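Local coordinates for protein uracil-DNA glycosylase (Epstein-Barr virus, PDB 6LYJ) that belongs to the uracil-DNA glycosylase superfamily and folds as an alpha/beta domain around a central parallel sheet of four strands, at residues Phe187-Ala192 and Asp196-Ile201; Ser81-Val86 and Ser176-Arg181; Arg124-Phe129 and His235-Asn240; Glu68-Cys71 and Ala75-Cys78. All blocks are in the same frame, centred on the assembly; numbering follows the deposited sequence.

How the contacts relate
Three contacts gather round the central parallel sheet, in strand order 145-149, 85-89, 186-190, 207-211. Contacts 1 and 2 have centres about 14 Å apart and meet through neighbouring strands: Met188 N lies 2.8 Å from Val86 O, probably as a hydrogen bond. Phe187 also packs on Val86. Contact 3 lies about 20 Å from contact 1, centre to centre. Trp190 and Met188, which take no part in contact 1 itself, reach its helix 235-245; Trp190 NE1 is 3.1 Å from His235 ND1, a probable hydrogen bond. Contact 4, in a surface loop, touches contact 2 through Cys78 and Ile83, centres about 17 Å apart. Its centre is about 27 Å from that of contact 3.

Contact 1. Residues Phe187-Ala192 and Asp196-Ile201; sequences FMLWGA and DKASLI
Ile201 lays its branched side chain over one face of the Phe187 ring. The methyl CG2 makes a CH-pi contact, 3.9 Å from the ring centroid and 20° off the normal. It sits a little toward the rim on the CD1 and CE1 side. The other branch ends at CD1, on the same face, 3.5 Å from Phe187 CD2. In Ile201, a chi1 of -56° sets CG2 over the CD1 and CE1 side of the ring, and the extended chi2 (159°) carries CD1 over the CD2 side.

Leu189 makes the next layer. Its CD1 comes within 3.7 Å of Ala198 CB and equally close to Ala198 CA, so this methyl meets backbone as well as side chain. The same CD1 is 4.1 Å from Ile201 CD1, which joins the two apolar groups. At the other end a backbone hydrogen bond runs from Asp196 N to Ala192 O, 3.0 Å. It has the i to i+4 spacing of an alpha helix and forms where helix 191-195 runs out. Lys197 turns its amine away to a salt bridge with Asp172. Ala192 N bonds an acidic side chain of another protein chain.

Ile201 also touches helix 167-181 and Val208. Strand 186-190, helix 191-195 and the parallel neighbour strand 207-211 form a beta-alpha-beta unit, and this contact tucks its connection against the first strand.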
loop_
_atom_site.group_PDB
_atom_site.type_symbol
_atom_site.label_atom_id
_atom_site.label_comp_id
_atom_site.label_asym_id
_atom_site.label_seq_id
_atom_site.Cartn_x
_atom_site.Cartn_y
_atom_site.Cartn_z
ATOM N N PHE A 187 -15.589 4.459 0.284
ATOM C CA PHE A 187 -14.193 4.688 0.647
ATOM C C PHE A 187 -13.676 3.465 1.393
ATOM O O PHE A 187 -14.235 3.086 2.428
ATOM C CB PHE A 187 -14.037 5.944 1.513
ATOM C CG PHE A 187 -14.412 7.222 0.812
ATOM C CD1 PHE A 187 -15.743 7.570 0.632
ATOM C CD2 PHE A 187 -13.432 8.074 0.330
ATOM C CE1 PHE A 187 -16.091 8.745 -0.014
ATOM C CE2 PHE A 187 -13.771 9.250 -0.318
ATOM C CZ PHE A 187 -15.101 9.585 -0.489
ATOM N N MET A 188 -12.621 2.842 0.866
ATOM C CA MET A 188 -12.029 1.645 1.462
ATOM C C MET A 188 -10.698 2.032 2.099
ATOM O O MET A 188 -9.736 2.353 1.393
ATOM C CB MET A 188 -11.840 0.543 0.421
ATOM C CG MET A 188 -13.119 0.101 -0.294
ATOM S SD MET A 188 -12.788 -1.226 -1.471
ATOM C CE MET A 188 -14.423 -1.558 -2.126
ATOM N N LEU A 189 -10.646 1.990 3.428
ATOM C CA LEU A 189 -9.479 2.396 4.208
ATOM C C LEU A 189 -8.899 1.166 4.901
ATOM O O LEU A 189 -9.486 0.657 5.861
ATOM C CB LEU A 189 -9.866 3.474 5.221
ATOM C CG LEU A 189 -10.705 4.623 4.644
ATOM C CD1 LEU A 189 -11.061 5.660 5.700
ATOM C CD2 LEU A 189 -9.964 5.276 3.496
ATOM N N TRP A 190 -7.747 0.696 4.419
ATOM C CA TRP A 190 -7.116 -0.527 4.915
ATOM C C TRP A 190 -5.865 -0.176 5.713
ATOM O O TRP A 190 -4.925 0.410 5.170
ATOM C CB TRP A 190 -6.751 -1.451 3.755
ATOM C CG TRP A 190 -7.907 -1.804 2.872
ATOM C CD1 TRP A 190 -9.198 -2.005 3.256
ATOM C CD2 TRP A 190 -7.875 -1.991 1.453
ATOM N NE1 TRP A 190 -9.975 -2.311 2.166
ATOM C CE2 TRP A 190 -9.187 -2.309 1.045
ATOM C CE3 TRP A 190 -6.866 -1.920 0.487
ATOM C CZ2 TRP A 190 -9.517 -2.559 -0.289
ATOM C CZ3 TRP A 190 -7.197 -2.168 -0.838
ATOM C CH2 TRP A 190 -8.511 -2.486 -1.211
ATOM N N GLY A 191 -5.841 -0.563 6.987
ATOM C CA GLY A 191 -4.708 -0.285 7.845
ATOM C C GLY A 191 -4.826 1.050 8.565
ATOM O O GLY A 191 -5.737 1.847 8.335
ATOM N N ALA A 192 -3.858 1.297 9.454
ATOM C CA ALA A 192 -3.921 2.471 10.322
ATOM C C ALA A 192 -3.731 3.763 9.533
ATOM O O ALA A 192 -4.435 4.753 9.775
ATOM C CB ALA A 192 -2.878 2.364 11.438
ATOM N N ASP A 196 -6.606 6.680 9.199
ATOM C CA ASP A 196 -6.518 8.036 9.732
ATOM C C ASP A 196 -7.263 9.048 8.867
ATOM O O ASP A 196 -7.557 10.150 9.340
ATOM C CB ASP A 196 -5.057 8.461 9.871
ATOM C CG ASP A 196 -4.889 9.685 10.759
ATOM O OD1 ASP A 196 -5.524 9.726 11.835
ATOM O OD2 ASP A 196 -4.137 10.608 10.380
ATOM N N LYS A 197 -7.573 8.702 7.616
ATOM C CA LYS A 197 -8.245 9.617 6.701
ATOM C C LYS A 197 -9.759 9.612 6.867
ATOM O O LYS A 197 -10.434 10.436 6.239
ATOM C CB LYS A 197 -7.903 9.261 5.250
ATOM C CG LYS A 197 -6.419 9.221 4.950
ATOM C CD LYS A 197 -5.758 10.541 5.297
ATOM C CE LYS A 197 -4.247 10.424 5.250
ATOM N NZ LYS A 197 -3.609 11.710 5.615
ATOM N N ALA A 198 -10.296 8.706 7.692
ATOM C CA ALA A 198 -11.743 8.574 7.842
ATOM C C ALA A 198 -12.388 9.876 8.299
ATOM O O ALA A 198 -13.501 10.210 7.874
ATOM C CB ALA A 198 -12.062 7.448 8.828
ATOM N N SER A 199 -11.703 10.625 9.165
ATOM C CA SER A 199 -12.246 11.871 9.686
ATOM C C SER A 199 -12.400 12.946 8.617
ATOM O O SER A 199 -13.025 13.977 8.887
ATOM C CB SER A 199 -11.360 12.383 10.823
ATOM O OG SER A 199 -10.052 12.665 10.353
ATOM N N LEU A 200 -11.841 12.738 7.423
ATOM C CA LEU A 200 -12.056 13.641 6.301
ATOM C C LEU A 200 -13.359 13.373 5.560
ATOM O O LEU A 200 -13.785 14.221 4.768
ATOM C CB LEU A 200 -10.893 13.537 5.307
ATOM C CG LEU A 200 -9.490 13.887 5.803
ATOM C CD1 LEU A 200 -8.453 13.611 4.721
ATOM C CD2 LEU A 200 -9.436 15.341 6.229
ATOM N N ILE A 201 -14.003 12.233 5.798
ATOM C CA ILE A 201 -15.097 11.751 4.961
ATOM C C ILE A 201 -16.408 11.867 5.724
ATOM O O ILE A 201 -16.481 11.540 6.914
ATOM C CB ILE A 201 -14.857 10.295 4.515
ATOM C CG1 ILE A 201 -13.511 10.166 3.794
ATOM C CG2 ILE A 201 -16.000 9.815 3.624
ATOM C CD1 ILE A 201 -12.959 8.753 3.777
#

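Contact 2. Residues Ser81-Val86 and Ser176-Arg181; sequences SDIKVV and SLLSER
Ile83 and Leu178 are the closest backbone pair, their CA atoms 8.4 Å apart, and no hydrogen bond joins the two segments directly. Side chains fill the gap. Leu178 points from helix 167-181 toward the segment 81-86 and splits its two methyls between two partners. Its CD2 meets Ile83 CD1 at 3.6 Å. Its CD1 meets Val86 CG2 at 4.0 Å. The isobutyl group thus bridges Ile83, two residues ahead of strand 85-89, and Val86 within it.

The Ile83 side chain crosses that of Leu178 at about a right angle and touches it with the end methyl. Its chi2 of 168° stretches the chain to put CD1 there. Val86 meets the helix with one methyl: CG2 stands anti to the carbonyl carbon, beside the backbone N. All three residues are buried. This is helix-on-sheet packing of an alpha/beta fold, with helix 167-181 lying against strand 85-89 of the parallel sheet. Leu146 of strand 145-149 touches both Ile83 and Leu178. Phe37 of helix 32-38 also packs on Leu178.

Polar contact comes at the edge of the apolar patch. One water is hydrogen-bonded to Ser81 OG (3.2 Å) and donates a weak bond to Arg181 O, at 3.4 Å. It links the two segments near the end of the helix, where Ser81 and Arg181 are exposed.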
loop_
_atom_site.group_PDB
_atom_site.type_symbol
_atom_site.label_atom_id
_atom_site.label_comp_id
_atom_site.label_asym_id
_atom_site.label_seq_id
_atom_site.Cartn_x
_atom_site.Cartn_y
_atom_site.Cartn_z
ATOM N N SER A 81 -16.617 13.267 -11.462
ATOM C CA SER A 81 -18.012 13.186 -11.047
ATOM C C SER A 81 -18.546 11.761 -11.079
ATOM O O SER A 81 -19.571 11.484 -10.447
ATOM C CB SER A 81 -18.884 14.077 -11.937
ATOM O OG SER A 81 -18.633 15.447 -11.683
ATOM N N ASP A 82 -17.889 10.859 -11.808
ATOM C CA ASP A 82 -18.317 9.472 -11.934
ATOM C C ASP A 82 -17.621 8.533 -10.952
ATOM O O ASP A 82 -17.819 7.317 -11.032
ATOM C CB ASP A 82 -18.091 8.986 -13.368
ATOM C CG ASP A 82 -18.930 9.744 -14.376
ATOM O OD1 ASP A 82 -20.028 10.211 -14.009
ATOM O OD2 ASP A 82 -18.489 9.876 -15.537
ATOM N N ILE A 83 -16.805 9.061 -10.042
ATOM C CA ILE A 83 -16.115 8.216 -9.072
ATOM C C ILE A 83 -17.129 7.595 -8.122
ATOM O O ILE A 83 -18.017 8.281 -7.597
ATOM C CB ILE A 83 -15.045 9.020 -8.320
ATOM C CG1 ILE A 83 -13.907 9.384 -9.279
ATOM C CG2 ILE A 83 -14.540 8.244 -7.105
ATOM C CD1 ILE A 83 -12.944 10.404 -8.736
ATOM N N LYS A 84 -17.021 6.278 -7.924
ATOM C CA LYS A 84 -17.917 5.515 -7.067
ATOM C C LYS A 84 -17.220 4.835 -5.902
ATOM O O LYS A 84 -17.870 4.546 -4.896
ATOM C CB LYS A 84 -18.657 4.433 -7.875
ATOM C CG LYS A 84 -19.561 4.959 -8.971
ATOM C CD LYS A 84 -19.979 3.836 -9.912
ATOM C CE LYS A 84 -20.870 4.349 -11.028
ATOM N NZ LYS A 84 -21.276 3.265 -11.968
ATOM N N VAL A 85 -15.932 4.524 -6.030
ATOM C CA VAL A 85 -15.165 3.856 -4.988
ATOM C C VAL A 85 -13.796 4.516 -4.920
ATOM O O VAL A 85 -13.160 4.750 -5.954
ATOM C CB VAL A 85 -15.026 2.340 -5.241
ATOM C CG1 VAL A 85 -14.237 1.681 -4.116
ATOM C CG2 VAL A 85 -16.387 1.686 -5.375
ATOM N N VAL A 86 -13.347 4.824 -3.706
ATOM C CA VAL A 86 -12.013 5.360 -3.459
ATOM C C VAL A 86 -11.255 4.345 -2.616
ATOM O O VAL A 86 -11.731 3.937 -1.550
ATOM C CB VAL A 86 -12.058 6.729 -2.760
ATOM C CG1 VAL A 86 -10.642 7.220 -2.484
ATOM C CG2 VAL A 86 -12.799 7.740 -3.623
ATOM N N SER A 176 -11.203 15.168 0.861
ATOM C CA SER A 176 -12.245 16.036 1.400
ATOM C C SER A 176 -13.206 16.476 0.305
ATOM O O SER A 176 -14.430 16.462 0.489
ATOM C CB SER A 176 -11.614 17.253 2.078
ATOM O OG SER A 176 -10.879 16.876 3.231
ATOM N N LEU A 177 -12.666 16.851 -0.851
ATOM C CA LEU A 177 -13.506 17.342 -1.934
ATOM C C LEU A 177 -14.316 16.215 -2.557
ATOM O O LEU A 177 -15.454 16.429 -2.975
ATOM C CB LEU A 177 -12.654 18.060 -2.981
ATOM C CG LEU A 177 -12.710 19.584 -2.841
ATOM C CD1 LEU A 177 -12.400 20.016 -1.414
ATOM C CD2 LEU A 177 -11.754 20.244 -3.806
ATOM N N LEU A 178 -13.753 15.010 -2.640
ATOM C CA LEU A 178 -14.541 13.874 -3.112
ATOM C C LEU A 178 -15.730 13.634 -2.192
ATOM O O LEU A 178 -16.859 13.435 -2.653
ATOM C CB LEU A 178 -13.667 12.622 -3.202
ATOM C CG LEU A 178 -12.614 12.579 -4.313
ATOM C CD1 LEU A 178 -11.606 11.492 -4.020
ATOM C CD2 LEU A 178 -13.272 12.350 -5.671
ATOM N N SER A 179 -15.491 13.667 -0.879
ATOM C CA SER A 179 -16.581 13.499 0.079
ATOM C C SER A 179 -17.633 14.594 -0.075
ATOM O O SER A 179 -18.840 14.320 -0.053
ATOM C CB SER A 179 -16.022 13.494 1.502
ATOM O OG SER A 179 -17.054 13.382 2.465
ATOM N N GLU A 180 -17.188 15.839 -0.249
ATOM C CA GLU A 180 -18.107 16.971 -0.309
ATOM C C GLU A 180 -18.913 16.991 -1.606
ATOM O O GLU A 180 -20.126 17.238 -1.587
ATOM C CB GLU A 180 -17.317 18.270 -0.144
ATOM C CG GLU A 180 -18.100 19.537 -0.418
ATOM C CD GLU A 180 -17.203 20.759 -0.496
ATOM O OE1 GLU A 180 -16.167 20.781 0.203
ATOM O OE2 GLU A 180 -17.532 21.698 -1.251
ATOM N N ARG A 181 -18.259 16.738 -2.739
ATOM C CA ARG A 181 -18.840 16.969 -4.056
ATOM C C ARG A 181 -19.593 15.767 -4.607
ATOM O O ARG A 181 -20.518 15.945 -5.408
ATOM C CB ARG A 181 -17.743 17.359 -5.051
ATOM C CG ARG A 181 -16.947 18.596 -4.663
ATOM C CD ARG A 181 -17.478 19.865 -5.296
ATOM N NE ARG A 181 -16.839 21.044 -4.712
ATOM C CZ ARG A 181 -15.880 21.746 -5.307
ATOM N NH1 ARG A 181 -15.452 21.398 -6.510
ATOM N NH2 ARG A 181 -15.352 22.802 -4.700
HETATM O O HOH W 1 -19.813 16.007 -8.753
#

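Contact 3. Residues Arg124-Phe129 and His235-Asn240; sequences RSLPEF and HFVLAN
Val237 pushes its CG2 methyl between Ser125 and Leu126. On the serine side, CG2 lies 3.7 Å from Ser125 CB and 3.6 Å from Ser125 O. On the leucine side, it lies 3.6 Å from Leu126 CD2. The Leu126 and Val237 side chains slide past each other in opposite directions, meeting at Leu126 CD2 and Val237 CG2. Val237 has CG1 anti to the backbone N (chi1 173°), which leaves CG2 as the branch that faces the other segment. Leu126 CD1 reaches farther, to Phe236 CB at 4.4 Å. The Phe236 ring itself leads away, and it meets Trp253 edge-to-face.

A water joins the polar groups. It donates to Ser125 OG at 2.8 Å and accepts from Phe236 N at 2.9 Å. An amide in the first turn of helix 235-245 is thereby satisfied. Ser125 OG is bonded within its own helix too, to Glu121 O.

Leu126 leaves helical geometry and opens a type I beta turn to Phe129. Ser125, the last residue of helix 113-125, and the turn just after it pack on the first turns of helix 235-245, within the alpha/beta fold of this family.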
loop_
_atom_site.group_PDB
_atom_site.type_symbol
_atom_site.label_atom_id
_atom_site.label_comp_id
_atom_site.label_asym_id
_atom_site.label_seq_id
_atom_site.Cartn_x
_atom_site.Cartn_y
_atom_site.Cartn_z
ATOM N N ARG A 124 -12.622 -14.917 -2.559
ATOM C CA ARG A 124 -13.478 -15.425 -1.490
ATOM C C ARG A 124 -14.889 -14.856 -1.592
ATOM O O ARG A 124 -15.877 -15.588 -1.462
ATOM C CB ARG A 124 -12.870 -15.100 -0.124
ATOM C CG ARG A 124 -13.692 -15.605 1.061
ATOM C CD ARG A 124 -13.420 -14.796 2.329
ATOM N NE ARG A 124 -13.956 -13.439 2.246
ATOM C CZ ARG A 124 -15.238 -13.125 2.401
ATOM N NH1 ARG A 124 -16.132 -14.072 2.652
ATOM N NH2 ARG A 124 -15.632 -11.861 2.307
ATOM N N SER A 125 -15.002 -13.545 -1.816
ATOM C CA SER A 125 -16.287 -12.865 -1.712
ATOM C C SER A 125 -17.108 -12.883 -2.996
ATOM O O SER A 125 -18.335 -12.745 -2.926
ATOM C CB SER A 125 -16.073 -11.414 -1.270
ATOM O OG SER A 125 -15.280 -10.709 -2.208
ATOM N N LEU A 126 -16.483 -13.060 -4.154
ATOM C CA LEU A 126 -17.166 -12.931 -5.442
ATOM C C LEU A 126 -16.951 -14.196 -6.258
ATOM O O LEU A 126 -15.828 -14.425 -6.754
ATOM C CB LEU A 126 -16.678 -11.707 -6.214
ATOM C CG LEU A 126 -16.878 -10.336 -5.563
ATOM C CD1 LEU A 126 -16.160 -9.261 -6.362
ATOM C CD2 LEU A 126 -18.355 -10.010 -5.440
ATOM N N PRO A 127 -17.969 -15.050 -6.391
ATOM C CA PRO A 127 -17.766 -16.336 -7.079
ATOM C C PRO A 127 -17.291 -16.201 -8.515
ATOM O O PRO A 127 -16.576 -17.084 -9.006
ATOM C CB PRO A 127 -19.157 -16.984 -7.008
ATOM C CG PRO A 127 -19.809 -16.348 -5.817
ATOM C CD PRO A 127 -19.324 -14.926 -5.830
ATOM N N GLU A 128 -17.664 -15.124 -9.208
ATOM C CA GLU A 128 -17.240 -14.925 -10.587
ATOM C C GLU A 128 -15.833 -14.358 -10.717
ATOM O O GLU A 128 -15.315 -14.297 -11.837
ATOM C CB GLU A 128 -18.215 -13.993 -11.309
ATOM C CG GLU A 128 -19.646 -14.496 -11.375
ATOM C CD GLU A 128 -20.611 -13.429 -11.862
ATOM O OE1 GLU A 128 -20.744 -12.390 -11.180
ATOM O OE2 GLU A 128 -21.235 -13.627 -12.928
ATOM N N PHE A 129 -15.198 -13.947 -9.620
ATOM C CA PHE A 129 -13.843 -13.412 -9.677
ATOM C C PHE A 129 -12.810 -14.526 -9.588
ATOM O O PHE A 129 -12.850 -15.352 -8.670
ATOM C CB PHE A 129 -13.595 -12.395 -8.563
ATOM C CG PHE A 129 -12.217 -11.787 -8.604
ATOM C CD1 PHE A 129 -11.157 -12.376 -7.929
ATOM C CD2 PHE A 129 -11.979 -10.633 -9.333
ATOM C CE1 PHE A 129 -9.887 -11.822 -7.976
ATOM C CE2 PHE A 129 -10.711 -10.070 -9.380
ATOM C CZ PHE A 129 -9.665 -10.669 -8.703
ATOM N N HIS A 235 -15.473 -6.156 1.626
ATOM C CA HIS A 235 -15.603 -4.753 1.243
ATOM C C HIS A 235 -16.100 -4.578 -0.190
ATOM O O HIS A 235 -16.821 -3.616 -0.477
ATOM C CB HIS A 235 -14.259 -4.041 1.411
ATOM C CG HIS A 235 -13.954 -3.629 2.819
ATOM N ND1 HIS A 235 -12.859 -2.857 3.144
ATOM C CD2 HIS A 235 -14.592 -3.886 3.985
ATOM C CE1 HIS A 235 -12.840 -2.650 4.449
ATOM N NE2 HIS A 235 -13.879 -3.266 4.983
ATOM N N PHE A 236 -15.729 -5.474 -1.104
ATOM C CA PHE A 236 -16.132 -5.296 -2.495
ATOM C C PHE A 236 -17.605 -5.643 -2.703
ATOM O O PHE A 236 -18.312 -4.962 -3.467
ATOM C CB PHE A 236 -15.227 -6.138 -3.396
ATOM C CG PHE A 236 -13.775 -5.766 -3.290
ATOM C CD1 PHE A 236 -13.263 -4.702 -4.012
ATOM C CD2 PHE A 236 -12.929 -6.463 -2.441
ATOM C CE1 PHE A 236 -11.931 -4.350 -3.904
ATOM C CE2 PHE A 236 -11.595 -6.116 -2.327
ATOM C CZ PHE A 236 -11.096 -5.059 -3.059
ATOM N N VAL A 237 -18.099 -6.628 -1.953
ATOM C CA VAL A 237 -19.526 -6.931 -1.959
ATOM C C VAL A 237 -20.310 -5.785 -1.333
ATOM O O VAL A 237 -21.322 -5.337 -1.882
ATOM C CB VAL A 237 -19.792 -8.264 -1.236
ATOM C CG1 VAL A 237 -21.292 -8.508 -1.090
ATOM C CG2 VAL A 237 -19.120 -9.415 -1.974
ATOM N N LEU A 238 -19.886 -5.330 -0.149
ATOM C CA LEU A 238 -20.590 -4.233 0.509
ATOM C C LEU A 238 -20.598 -2.990 -0.372
ATOM O O LEU A 238 -21.596 -2.261 -0.430
ATOM C CB LEU A 238 -19.948 -3.936 1.864
ATOM C CG LEU A 238 -20.055 -5.059 2.899
ATOM C CD1 LEU A 238 -19.199 -4.742 4.122
ATOM C CD2 LEU A 238 -21.510 -5.298 3.292
ATOM N N ALA A 239 -19.488 -2.737 -1.069
ATOM C CA ALA A 239 -19.401 -1.590 -1.962
ATOM C C ALA A 239 -20.435 -1.687 -3.075
ATOM O O ALA A 239 -21.167 -0.722 -3.345
ATOM C CB ALA A 239 -17.992 -1.479 -2.540
ATOM N N ASN A 240 -20.513 -2.849 -3.742
ATOM C CA ASN A 240 -21.503 -2.973 -4.810
ATOM C C ASN A 240 -22.933 -2.934 -4.273
ATOM O O ASN A 240 -23.825 -2.404 -4.946
ATOM C CB ASN A 240 -21.271 -4.248 -5.618
ATOM C CG ASN A 240 -20.316 -4.034 -6.781
ATOM O OD1 ASN A 240 -20.083 -2.899 -7.201
ATOM N ND2 ASN A 240 -19.774 -5.122 -7.317
HETATM O O HOH W 2 -15.184 -8.324 -0.707
#

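Contact 4. Residues Glu68-Cys71 and Ala75-Cys78; sequences EDMC and ARFC
Asp69 O is gripped by both terminal nitrogens of Arg76. The stronger bond comes from Arg76 NH2, 2.9 Å from Asp69 O, with an N-H...O angle of 138°. NH2 lies in the carbonyl plane of Asp69. Arg76 NH1 adds a weak bond to Asp69 O at 3.3 Å. The oxygen sits at the edge of the guanidinium group but is tilted 25° out of its plane. One carbonyl oxygen thus holds a forked pair of donors, and the two bonds together probably help to restrain the rotation of the guanidinium.

Met70 adds its sulfur. Its SD lies in the guanidinium plane beyond NH2, nearly on the extension of the CZ-NH2 bond, 3.7 Å from Arg76 NH2. The bond from CA to CB of Met70 points away from Arg76, and the side chain bends at both chi2 and chi3 to bring SD back. The two side chains cross at about a right angle. Arg76 is itself bent once, at chi3 (-71°), which turns its head onto the loop.

A water supports the NH1 side. It donates to Glu68 O at 2.8 Å and accepts a weak bond from Arg76 NH1. The Asp69 carboxylate makes no salt bridge here, but its negative charge, with OD1 5.9 Å from Arg76 NH2, may still favour the arginine's position.

The contact lies at the surface, in the loop between strand 64-65 and strand 85-89. On one side, Glu68 forms a salt bridge with Arg56 of helix 42-59. On the other, Phe77 packs on helix 138-142.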
loop_
_atom_site.group_PDB
_atom_site.type_symbol
_atom_site.label_atom_id
_atom_site.label_comp_id
_atom_site.label_asym_id
_atom_site.label_seq_id
_atom_site.Cartn_x
_atom_site.Cartn_y
_atom_site.Cartn_z
ATOM N N GLU A 68 7.101 12.001 -14.009
ATOM C CA GLU A 68 6.226 13.147 -13.780
ATOM C C GLU A 68 4.895 12.995 -14.510
ATOM O O GLU A 68 3.835 13.284 -13.944
ATOM C CB GLU A 68 6.919 14.442 -14.202
ATOM C CG GLU A 68 6.015 15.660 -14.062
ATOM C CD GLU A 68 6.702 16.959 -14.422
ATOM O OE1 GLU A 68 7.114 17.683 -13.496
ATOM O OE2 GLU A 68 6.847 17.247 -15.625
ATOM N N ASP A 69 4.927 12.534 -15.761
ATOM C CA ASP A 69 3.700 12.415 -16.541
ATOM C C ASP A 69 2.904 11.159 -16.207
ATOM O O ASP A 69 1.903 10.876 -16.875
ATOM C CB ASP A 69 4.018 12.462 -18.041
ATOM C CG ASP A 69 4.861 11.283 -18.513
ATOM O OD1 ASP A 69 5.154 10.362 -17.719
ATOM O OD2 ASP A 69 5.234 11.279 -19.707
ATOM N N MET A 70 3.330 10.400 -15.200
ATOM C CA MET A 70 2.552 9.291 -14.679
ATOM C C MET A 70 2.095 9.490 -13.243
ATOM O O MET A 70 1.281 8.694 -12.762
ATOM C CB MET A 70 3.349 7.979 -14.778
ATOM C CG MET A 70 3.620 7.520 -16.204
ATOM S SD MET A 70 2.106 7.198 -17.141
ATOM C CE MET A 70 1.409 5.844 -16.192
ATOM N N CYS A 71 2.589 10.513 -12.536
ATOM C CA CYS A 71 2.214 10.642 -11.131
ATOM C C CYS A 71 0.757 11.053 -10.949
ATOM O O CYS A 71 0.233 10.913 -9.840
ATOM C CB CYS A 71 3.134 11.632 -10.403
ATOM S SG CYS A 71 2.895 13.389 -10.773
ATOM N N ALA A 75 -5.779 9.978 -12.037
ATOM C CA ALA A 75 -6.840 10.937 -12.298
ATOM C C ALA A 75 -7.354 10.903 -13.731
ATOM O O ALA A 75 -8.283 11.647 -14.050
ATOM C CB ALA A 75 -6.355 12.350 -11.960
ATOM N N ARG A 76 -6.780 10.071 -14.601
ATOM C CA ARG A 76 -7.057 10.144 -16.031
ATOM C C ARG A 76 -7.968 9.035 -16.554
ATOM O O ARG A 76 -8.179 8.960 -17.767
ATOM C CB ARG A 76 -5.749 10.142 -16.825
ATOM C CG ARG A 76 -4.835 11.329 -16.533
ATOM C CD ARG A 76 -3.762 11.489 -17.610
ATOM N NE ARG A 76 -2.742 10.442 -17.567
ATOM C CZ ARG A 76 -1.545 10.591 -17.012
ATOM N NH1 ARG A 76 -1.214 11.746 -16.450
ATOM N NH2 ARG A 76 -0.674 9.588 -17.023
ATOM N N PHE A 77 -8.535 8.189 -15.692
ATOM C CA PHE A 77 -9.289 7.044 -16.194
ATOM C C PHE A 77 -10.798 7.245 -16.190
ATOM O O PHE A 77 -11.511 6.449 -16.810
ATOM C CB PHE A 77 -8.972 5.781 -15.377
ATOM C CG PHE A 77 -7.620 5.189 -15.652
ATOM C CD1 PHE A 77 -6.486 5.686 -15.034
ATOM C CD2 PHE A 77 -7.488 4.115 -16.524
ATOM C CE1 PHE A 77 -5.243 5.130 -15.284
ATOM C CE2 PHE A 77 -6.249 3.557 -16.782
ATOM C CZ PHE A 77 -5.124 4.065 -16.162
ATOM N N CYS A 78 -11.302 8.291 -15.542
ATOM C CA CYS A 78 -12.732 8.557 -15.558
ATOM C C CYS A 78 -12.953 9.999 -15.145
ATOM O O CYS A 78 -12.068 10.641 -14.571
ATOM C CB CYS A 78 -13.505 7.608 -14.631
ATOM S SG CYS A 78 -13.265 7.921 -12.869
HETATM O O HOH W 3 1.117 12.907 -14.327
#